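Local atomic coordinates of aquaporin aqpM (Methanothermobacter marburgensis str. Marburg, PDB entry 2F2B), a protein that forms a tetrameric membrane channel that lets water move in both directions in response to osmotic differences and also passes some glycerol. Residues F155-M158 against I159-G163; G125-V129 against G130-A134; R7-A10 against E11-T15. All blocks are in the same frame, centred on the assembly; numbering follows the deposited sequence.

Interaction 1 (F155-M158 against I159-G163); sequences FLLM and ITIMG
T160 OG1 reaches back to L156 O at 2.8 Å, and the turn around this bond illustrates how one stretch of transmembrane helix can carry a hydroxyl on one side and a methionine on another. With chi1 at -61°, T160 places OG1 beside its own backbone N. The amide T160 N reaches the same oxygen at 3.1 Å, but from the other face of the carbonyl plane, so two donors grip one acceptor and the buried hydroxyl is satisfied within the helix. M158 makes apolar contacts instead, reaching on to the next turn: CG starts anti to the backbone N, and bends at chi2 and chi3 bring CE round to I161 CG2 at 4.0 Å and to M162 SD at 3.9 Å. All these side-chain pairs cross obliquely, as do the next two. I159 sends CD1 to the F155 ring, lying 4.1 Å from F155 CE2 and equally near CZ, while I161 CD1 meets L157 CD1 at 3.8 Å.

The turn is enclosed on several sides. L156, L157, T160 and I161 face helix 175-194, and F155, M158 and M162 face helix 224-243. M158 and I161 also touch helix 83-91, which begins within the first NPA motif; N82, just before it, meets L157. F155, L156, I159 and T160 pack against I13, F21, A72 and A68 of a second subunit.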
ATOM      1  N   PHE A 155     -11.890 -18.478  -3.387  1.00 10.12           N
ATOM      2  CA  PHE A 155     -13.242 -18.213  -2.908  1.00 10.88           C
ATOM      3  C   PHE A 155     -13.337 -16.723  -2.568  1.00 10.27           C
ATOM      4  O   PHE A 155     -14.277 -16.039  -2.979  1.00 10.09           O
ATOM      5  CB  PHE A 155     -13.543 -19.048  -1.655  1.00 12.01           C
ATOM      6  CG  PHE A 155     -14.903 -18.789  -1.060  1.00 13.57           C
ATOM      7  CD1 PHE A 155     -16.005 -19.553  -1.441  1.00 15.74           C
ATOM      8  CD2 PHE A 155     -15.084 -17.775  -0.123  1.00 16.08           C
ATOM      9  CE1 PHE A 155     -17.270 -19.310  -0.894  1.00 17.43           C
ATOM     10  CE2 PHE A 155     -16.345 -17.523   0.429  1.00 17.29           C
ATOM     11  CZ  PHE A 155     -17.438 -18.294   0.042  1.00 17.67           C
ATOM     12  N   LEU A 156     -12.361 -16.214  -1.818  1.00 10.06           N
ATOM     13  CA  LEU A 156     -12.376 -14.795  -1.455  1.00  8.84           C
ATOM     14  C   LEU A 156     -12.314 -13.918  -2.700  1.00  9.33           C
ATOM     15  O   LEU A 156     -13.057 -12.943  -2.821  1.00  7.80           O
ATOM     16  CB  LEU A 156     -11.204 -14.448  -0.527  1.00  9.27           C
ATOM     17  CG  LEU A 156     -11.113 -12.954  -0.177  1.00  8.27           C
ATOM     18  CD1 LEU A 156     -12.410 -12.501   0.488  1.00  8.62           C
ATOM     19  CD2 LEU A 156      -9.926 -12.697   0.742  1.00  8.93           C
ATOM     20  N   LEU A 157     -11.421 -14.262  -3.624  1.00  8.40           N
ATOM     21  CA  LEU A 157     -11.291 -13.494  -4.858  1.00  9.32           C
ATOM     22  C   LEU A 157     -12.618 -13.422  -5.611  1.00  9.81           C
ATOM     23  O   LEU A 157     -13.081 -12.339  -5.966  1.00  8.51           O
ATOM     24  CB  LEU A 157     -10.231 -14.118  -5.772  1.00 10.28           C
ATOM     25  CG  LEU A 157     -10.159 -13.562  -7.203  1.00  9.70           C
ATOM     26  CD1 LEU A 157      -9.902 -12.054  -7.172  1.00 11.11           C
ATOM     27  CD2 LEU A 157      -9.057 -14.277  -7.976  1.00 12.04           C
ATOM     28  N   MET A 158     -13.233 -14.577  -5.842  1.00  9.93           N
ATOM     29  CA  MET A 158     -14.487 -14.621  -6.592  1.00 10.60           C
ATOM     30  C   MET A 158     -15.679 -13.960  -5.898  1.00 10.57           C
ATOM     31  O   MET A 158     -16.476 -13.285  -6.551  1.00 10.38           O
ATOM     32  CB  MET A 158     -14.835 -16.070  -6.943  1.00 11.06           C
ATOM     33  CG  MET A 158     -15.940 -16.214  -7.994  1.00 12.96           C
ATOM     34  SD  MET A 158     -15.445 -15.640  -9.649  1.00 16.61           S
ATOM     35  CE  MET A 158     -16.883 -14.733 -10.135  1.00 17.48           C
ATOM     36  N   ILE A 159     -15.816 -14.142  -4.588  1.00  9.68           N
ATOM     37  CA  ILE A 159     -16.949 -13.528  -3.900  1.00 10.82           C
ATOM     38  C   ILE A 159     -16.803 -12.005  -3.919  1.00 10.48           C
ATOM     39  O   ILE A 159     -17.793 -11.272  -3.959  1.00 10.45           O
ATOM     40  CB  ILE A 159     -17.106 -14.065  -2.446  1.00 11.47           C
ATOM     41  CG1 ILE A 159     -18.555 -13.851  -1.982  1.00 13.90           C
ATOM     42  CG2 ILE A 159     -16.131 -13.368  -1.496  1.00 12.80           C
ATOM     43  CD1 ILE A 159     -18.907 -14.551  -0.683  1.00 15.40           C
ATOM     44  N   THR A 160     -15.562 -11.525  -3.930  1.00 10.12           N
ATOM     45  CA  THR A 160     -15.311 -10.091  -3.986  1.00  8.32           C
ATOM     46  C   THR A 160     -15.693  -9.606  -5.389  1.00 10.16           C
ATOM     47  O   THR A 160     -16.346  -8.575  -5.544  1.00 10.34           O
ATOM     48  CB  THR A 160     -13.822  -9.778  -3.703  1.00  9.70           C
ATOM     49  OG1 THR A 160     -13.494 -10.233  -2.384  1.00  9.91           O
ATOM     50  CG2 THR A 160     -13.554  -8.273  -3.794  1.00 10.00           C
ATOM     51  N   ILE A 161     -15.304 -10.367  -6.409  1.00 10.10           N
ATOM     52  CA  ILE A 161     -15.633 -10.007  -7.785  1.00  9.81           C
ATOM     53  C   ILE A 161     -17.155  -9.929  -7.953  1.00 11.10           C
ATOM     54  O   ILE A 161     -17.667  -9.023  -8.607  1.00 10.51           O
ATOM     55  CB  ILE A 161     -15.034 -11.035  -8.786  1.00 10.25           C
ATOM     56  CG1 ILE A 161     -13.516 -10.819  -8.885  1.00 10.06           C
ATOM     57  CG2 ILE A 161     -15.697 -10.895 -10.164  1.00 10.17           C
ATOM     58  CD1 ILE A 161     -12.785 -11.879  -9.703  1.00 10.91           C
ATOM     59  N   MET A 162     -17.872 -10.866  -7.342  1.00 12.11           N
ATOM     60  CA  MET A 162     -19.332 -10.875  -7.434  1.00 13.75           C
ATOM     61  C   MET A 162     -19.923  -9.605  -6.822  1.00 13.97           C
ATOM     62  O   MET A 162     -20.799  -8.967  -7.409  1.00 14.79           O
ATOM     63  CB  MET A 162     -19.911 -12.093  -6.703  1.00 14.91           C
ATOM     64  CG  MET A 162     -19.637 -13.435  -7.369  1.00 15.19           C
ATOM     65  SD  MET A 162     -20.401 -13.572  -9.010  1.00 17.21           S
ATOM     66  CE  MET A 162     -22.147 -13.651  -8.577  1.00 19.86           C
ATOM     67  N   GLY A 163     -19.432  -9.236  -5.643  1.00 12.30           N
ATOM     68  CA  GLY A 163     -19.953  -8.060  -4.969  1.00 13.35           C
ATOM     69  C   GLY A 163     -19.580  -6.701  -5.532  1.00 14.48           C
ATOM     70  O   GLY A 163     -20.405  -5.782  -5.524  1.00 15.19           O
TER

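Interaction 2 (G125-V129 against G130-A134); sequences GAATV and GGLGA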
ATOM      1  N   GLY A 125      18.492 -16.451 -15.467  1.00 16.01           N
ATOM      2  CA  GLY A 125      18.402 -16.599 -14.023  1.00 15.76           C
ATOM      3  C   GLY A 125      16.987 -16.469 -13.479  1.00 15.02           C
ATOM      4  O   GLY A 125      16.675 -16.984 -12.401  1.00 16.33           O
ATOM      5  N   ALA A 126      16.121 -15.784 -14.217  1.00 15.57           N
ATOM      6  CA  ALA A 126      14.738 -15.610 -13.781  1.00 14.80           C
ATOM      7  C   ALA A 126      14.055 -16.971 -13.684  1.00 15.79           C
ATOM      8  O   ALA A 126      13.102 -17.149 -12.926  1.00 13.66           O
ATOM      9  CB  ALA A 126      13.988 -14.717 -14.759  1.00 14.69           C
ATOM     10  N   ALA A 127      14.553 -17.933 -14.458  1.00 15.66           N
ATOM     11  CA  ALA A 127      13.993 -19.275 -14.459  1.00 17.04           C
ATOM     12  C   ALA A 127      14.818 -20.248 -13.619  1.00 17.05           C
ATOM     13  O   ALA A 127      14.269 -20.981 -12.799  1.00 17.18           O
ATOM     14  CB  ALA A 127      13.876 -19.790 -15.896  1.00 17.07           C
ATOM     15  N   THR A 128      16.135 -20.246 -13.810  1.00 17.92           N
ATOM     16  CA  THR A 128      17.003 -21.163 -13.073  1.00 19.33           C
ATOM     17  C   THR A 128      17.115 -20.845 -11.585  1.00 19.44           C
ATOM     18  O   THR A 128      17.330 -21.743 -10.773  1.00 19.40           O
ATOM     19  CB  THR A 128      18.425 -21.221 -13.693  1.00 20.40           C
ATOM     20  OG1 THR A 128      19.023 -19.918 -13.683  1.00 20.80           O
ATOM     21  CG2 THR A 128      18.356 -21.735 -15.123  1.00 20.54           C
ATOM     22  N   VAL A 129      16.969 -19.571 -11.229  1.00 17.62           N
ATOM     23  CA  VAL A 129      17.042 -19.155  -9.833  1.00 17.30           C
ATOM     24  C   VAL A 129      15.654 -18.749  -9.328  1.00 17.14           C
ATOM     25  O   VAL A 129      15.226 -19.167  -8.250  1.00 17.11           O
ATOM     26  CB  VAL A 129      18.018 -17.962  -9.657  1.00 18.47           C
ATOM     27  CG1 VAL A 129      18.003 -17.474  -8.212  1.00 18.46           C
ATOM     28  CG2 VAL A 129      19.426 -18.383 -10.052  1.00 19.14           C
ATOM     29  N   GLY A 130      14.946 -17.955 -10.127  1.00 17.12           N
ATOM     30  CA  GLY A 130      13.623 -17.494  -9.734  1.00 16.67           C
ATOM     31  C   GLY A 130      12.449 -18.391 -10.089  1.00 17.06           C
ATOM     32  O   GLY A 130      11.331 -18.146  -9.634  1.00 16.37           O
ATOM     33  N   GLY A 131      12.687 -19.422 -10.897  1.00 15.71           N
ATOM     34  CA  GLY A 131      11.613 -20.323 -11.283  1.00 15.39           C
ATOM     35  C   GLY A 131      10.457 -19.615 -11.965  1.00 14.92           C
ATOM     36  O   GLY A 131       9.335 -20.128 -11.999  1.00 15.57           O
ATOM     37  N   LEU A 132      10.740 -18.435 -12.510  1.00 14.23           N
ATOM     38  CA  LEU A 132       9.748 -17.610 -13.195  1.00 13.23           C
ATOM     39  C   LEU A 132       8.485 -17.426 -12.359  1.00 12.83           C
ATOM     40  O   LEU A 132       7.391 -17.256 -12.896  1.00 12.09           O
ATOM     41  CB  LEU A 132       9.409 -18.211 -14.565  1.00 14.81           C
ATOM     42  CG  LEU A 132      10.526 -18.074 -15.615  1.00 14.94           C
ATOM     43  CD1 LEU A 132      10.149 -18.817 -16.894  1.00 17.14           C
ATOM     44  CD2 LEU A 132      10.760 -16.596 -15.913  1.00 17.09           C
ATOM     45  N   GLY A 133       8.656 -17.449 -11.042  1.00 12.53           N
ATOM     46  CA  GLY A 133       7.532 -17.280 -10.136  1.00 13.07           C
ATOM     47  C   GLY A 133       6.472 -18.363 -10.231  1.00 13.47           C
ATOM     48  O   GLY A 133       5.293 -18.098  -9.993  1.00 13.94           O
ATOM     49  N   ALA A 134       6.873 -19.585 -10.572  1.00 12.60           N
ATOM     50  CA  ALA A 134       5.919 -20.685 -10.678  1.00 13.78           C
ATOM     51  C   ALA A 134       5.367 -21.049  -9.298  1.00 13.95           C
ATOM     52  O   ALA A 134       6.097 -21.055  -8.307  1.00 16.44           O
ATOM     53  CB  ALA A 134       6.590 -21.907 -11.311  1.00 14.01           C
TER
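G125 O is gripped by two backbone amides, V129 N at 2.9 Å and G130 N at 3.0 Å. The second bond spans five residues instead of the usual four and lies in the carbonyl plane, a pi-type widening at the end of the short helix 125-128. It is a compact example of how a helix is brought to a close by its own carbonyls. One step further on, A126 O accepts from L132 N at 2.7 Å, a bond straight enough (156° at the hydrogen) to tie the chain beyond the helix back to its first turn. A weak bond from G131 N to A127 O adds to this.

Three successive residues, G131, L132 and G133, take left-handed helical backbone angles, so the chain reverses its twist as it leaves the helix. Glycine suits two of these positions, yet L132 adopts the same conformation with a full side chain. With CG anti to its carbonyl carbon (chi1 -72°), that side chain reaches back to the alanines of the helix: CG sits 3.8 Å from A127 CB, and CD2 sits 3.9 Å from A126 CB. Beyond the two segments, A126, A127 and L132 pack on helix 100-122, and A127 and L132 on helix 200-214.

Backbone bonds and a small apolar contact therefore hold this predicted extracellular loop in shape, and they present G133 O to R202 NH2 as a hydrogen-bond acceptor. R202 directly follows the second NPA motif, the position of the selectivity-filter arginine in aquaporins, which implies that the turn probably helps to fix that guanidinium group.

Interaction 3 (R7-A10 against E11-T15); sequences RCIA and EFIGT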
ATOM      1  N   ARG A   7     -11.974  -8.884 -27.873  1.00 15.89           N
ATOM      2  CA  ARG A   7     -12.079  -9.217 -26.459  1.00 16.11           C
ATOM      3  C   ARG A   7     -11.077 -10.306 -26.086  1.00 15.94           C
ATOM      4  O   ARG A   7     -10.525 -10.294 -24.985  1.00 15.09           O
ATOM      5  CB  ARG A   7     -13.512  -9.634 -26.115  1.00 15.60           C
ATOM      6  CG  ARG A   7     -14.452  -8.435 -26.032  1.00 17.02           C
ATOM      7  CD  ARG A   7     -15.819  -8.799 -25.494  1.00 18.08           C
ATOM      8  NE  ARG A   7     -16.632  -9.518 -26.473  1.00 19.52           N
ATOM      9  CZ  ARG A   7     -17.135 -10.730 -26.276  1.00 21.35           C
ATOM     10  NH1 ARG A   7     -16.904 -11.366 -25.135  1.00 19.88           N
ATOM     11  NH2 ARG A   7     -17.886 -11.300 -27.213  1.00 19.93           N
ATOM     12  N   CYS A   8     -10.829 -11.238 -27.001  1.00 15.44           N
ATOM     13  CA  CYS A   8      -9.856 -12.294 -26.739  1.00 15.50           C
ATOM     14  C   CYS A   8      -8.450 -11.696 -26.753  1.00 15.09           C
ATOM     15  O   CYS A   8      -7.583 -12.112 -25.982  1.00 13.62           O
ATOM     16  CB  CYS A   8      -9.973 -13.412 -27.776  1.00 17.00           C
ATOM     17  SG  CYS A   8     -11.354 -14.540 -27.464  1.00 20.47           S
ATOM     18  N   ILE A   9      -8.219 -10.724 -27.628  1.00 13.85           N
ATOM     19  CA  ILE A   9      -6.915 -10.072 -27.677  1.00 14.58           C
ATOM     20  C   ILE A   9      -6.705  -9.357 -26.337  1.00 14.73           C
ATOM     21  O   ILE A   9      -5.610  -9.382 -25.773  1.00 13.56           O
ATOM     22  CB  ILE A   9      -6.833  -9.047 -28.834  1.00 16.25           C
ATOM     23  CG1 ILE A   9      -6.849  -9.780 -30.178  1.00 17.78           C
ATOM     24  CG2 ILE A   9      -5.562  -8.210 -28.706  1.00 17.36           C
ATOM     25  CD1 ILE A   9      -6.941  -8.849 -31.382  1.00 17.46           C
ATOM     26  N   ALA A  10      -7.766  -8.740 -25.824  1.00 13.16           N
ATOM     27  CA  ALA A  10      -7.692  -8.041 -24.543  1.00 13.23           C
ATOM     28  C   ALA A  10      -7.385  -9.025 -23.411  1.00 12.90           C
ATOM     29  O   ALA A  10      -6.580  -8.727 -22.534  1.00 13.03           O
ATOM     30  CB  ALA A  10      -9.002  -7.310 -24.262  1.00 12.59           C
ATOM     31  N   GLU A  11      -8.029 -10.189 -23.425  1.00 11.90           N
ATOM     32  CA  GLU A  11      -7.779 -11.192 -22.388  1.00 12.37           C
ATOM     33  C   GLU A  11      -6.329 -11.682 -22.464  1.00 13.08           C
ATOM     34  O   GLU A  11      -5.703 -11.958 -21.441  1.00 13.54           O
ATOM     35  CB  GLU A  11      -8.748 -12.374 -22.539  1.00 12.68           C
ATOM     36  CG  GLU A  11     -10.184 -12.061 -22.124  1.00 12.38           C
ATOM     37  CD  GLU A  11     -10.317 -11.763 -20.636  1.00 14.01           C
ATOM     38  OE1 GLU A  11      -9.833 -12.576 -19.824  1.00 12.49           O
ATOM     39  OE2 GLU A  11     -10.912 -10.723 -20.278  1.00 16.55           O
ATOM     40  N   PHE A  12      -5.800 -11.785 -23.679  1.00 12.78           N
ATOM     41  CA  PHE A  12      -4.418 -12.216 -23.886  1.00 12.74           C
ATOM     42  C   PHE A  12      -3.479 -11.179 -23.267  1.00 12.50           C
ATOM     43  O   PHE A  12      -2.572 -11.520 -22.506  1.00 12.43           O
ATOM     44  CB  PHE A  12      -4.135 -12.358 -25.390  1.00 13.54           C
ATOM     45  CG  PHE A  12      -2.696 -12.663 -25.726  1.00 13.47           C
ATOM     46  CD1 PHE A  12      -1.747 -11.645 -25.787  1.00 15.46           C
ATOM     47  CD2 PHE A  12      -2.295 -13.970 -26.001  1.00 14.71           C
ATOM     48  CE1 PHE A  12      -0.415 -11.922 -26.121  1.00 15.76           C
ATOM     49  CE2 PHE A  12      -0.971 -14.258 -26.335  1.00 13.54           C
ATOM     50  CZ  PHE A  12      -0.030 -13.233 -26.396  1.00 15.60           C
ATOM     51  N   ILE A  13      -3.709  -9.912 -23.598  1.00 12.29           N
ATOM     52  CA  ILE A  13      -2.888  -8.821 -23.078  1.00 11.62           C
ATOM     53  C   ILE A  13      -2.970  -8.743 -21.554  1.00 11.40           C
ATOM     54  O   ILE A  13      -1.948  -8.610 -20.874  1.00 11.24           O
ATOM     55  CB  ILE A  13      -3.326  -7.468 -23.683  1.00 12.26           C
ATOM     56  CG1 ILE A  13      -2.994  -7.444 -25.177  1.00 13.78           C
ATOM     57  CG2 ILE A  13      -2.625  -6.311 -22.964  1.00 13.14           C
ATOM     58  CD1 ILE A  13      -3.584  -6.261 -25.922  1.00 14.96           C
ATOM     59  N   GLY A  14      -4.186  -8.833 -21.026  1.00  9.61           N
ATOM     60  CA  GLY A  14      -4.375  -8.759 -19.587  1.00 11.01           C
ATOM     61  C   GLY A  14      -3.676  -9.868 -18.827  1.00 10.69           C
ATOM     62  O   GLY A  14      -3.084  -9.628 -17.776  1.00  9.83           O
ATOM     63  N   THR A  15      -3.740 -11.089 -19.346  1.00  9.79           N
ATOM     64  CA  THR A  15      -3.098 -12.202 -18.661  1.00 10.15           C
ATOM     65  C   THR A  15      -1.582 -12.123 -18.836  1.00  9.92           C
ATOM     66  O   THR A  15      -0.828 -12.530 -17.957  1.00  9.52           O
ATOM     67  CB  THR A  15      -3.638 -13.550 -19.171  1.00 10.97           C
ATOM     68  OG1 THR A  15      -5.071 -13.489 -19.232  1.00 12.22           O
ATOM     69  CG2 THR A  15      -3.244 -14.665 -18.217  1.00 12.01           C
TER
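From R7 to A10 each carbonyl accepts the amide four residues on, from E11 to G14, in regular alpha-helical bonds of 2.8 to 2.9 Å. This part of helix 4-33, the first membrane-spanning helix of the aquaporin fold, is at the end predicted to lie on the cytoplasmic side, and it shows how a plain helix can carry a different chemistry on each face.

On the apolar face I9 and I13 lie one turn apart, and the branch methyl I9 CG2 meets I13 CD1 at 3.9 Å. I13 CG1 stands beside its own backbone N (chi1 -68°), which lays it over I9 O at 3.3 Å and carries CD1 back toward the preceding isoleucine. Both side chains face a third subunit, I9 against Y242 and I13 against T239 of that copy, so this ridge belongs to the tetramer interface. F12 touches the previous turn through its CB, 3.3 Å from I9 O, while its ring turns to L109 and F113 of helix 100-122.

E11 marks the polar face. Its CG passes R7 O at 3.4 Å before the chain bends at chi2 and carries the carboxylate inward. There its bonds to S77 OG and H80 N through OE2, and to I81 N through OE1, pin the segment leading into the first NPA motif, while OE1 also bonds Q107 NE2, a link to helix 100-122; so many partners probably favour the ionised form. R7 instead pairs with E99 in a salt bridge and bonds Y103 OH and V2 O.

The backbone of E11 is held as well: T15 OG1 at 2.8 Å and T15 N at 3.0 Å approach E11 O from opposite faces of its carbonyl plane.

In the fold
All three contacts are local, each in a different element: helix 143-166, helix 125-128 with the loop after it, and helix 4-33. Interaction 1 is buried and largely apolar; interactions 2 and 3 are partly buried. Interaction 2, about 30 Å from interaction 1 between centres and across the chain's centre, relies on backbone bonds. Interactions 1 and 3 share a hydroxyl doubling a backbone bond. They do not touch within one chain but adjoin across the tetramer interface, where F155 packs on I13 of a neighbouring subunit; interaction 2 touches no other subunit. The three also differ in which NPA region they adjoin: 155-163 and 7-15 meet residues in or close to the first motif, 125-134 the arginine after the second.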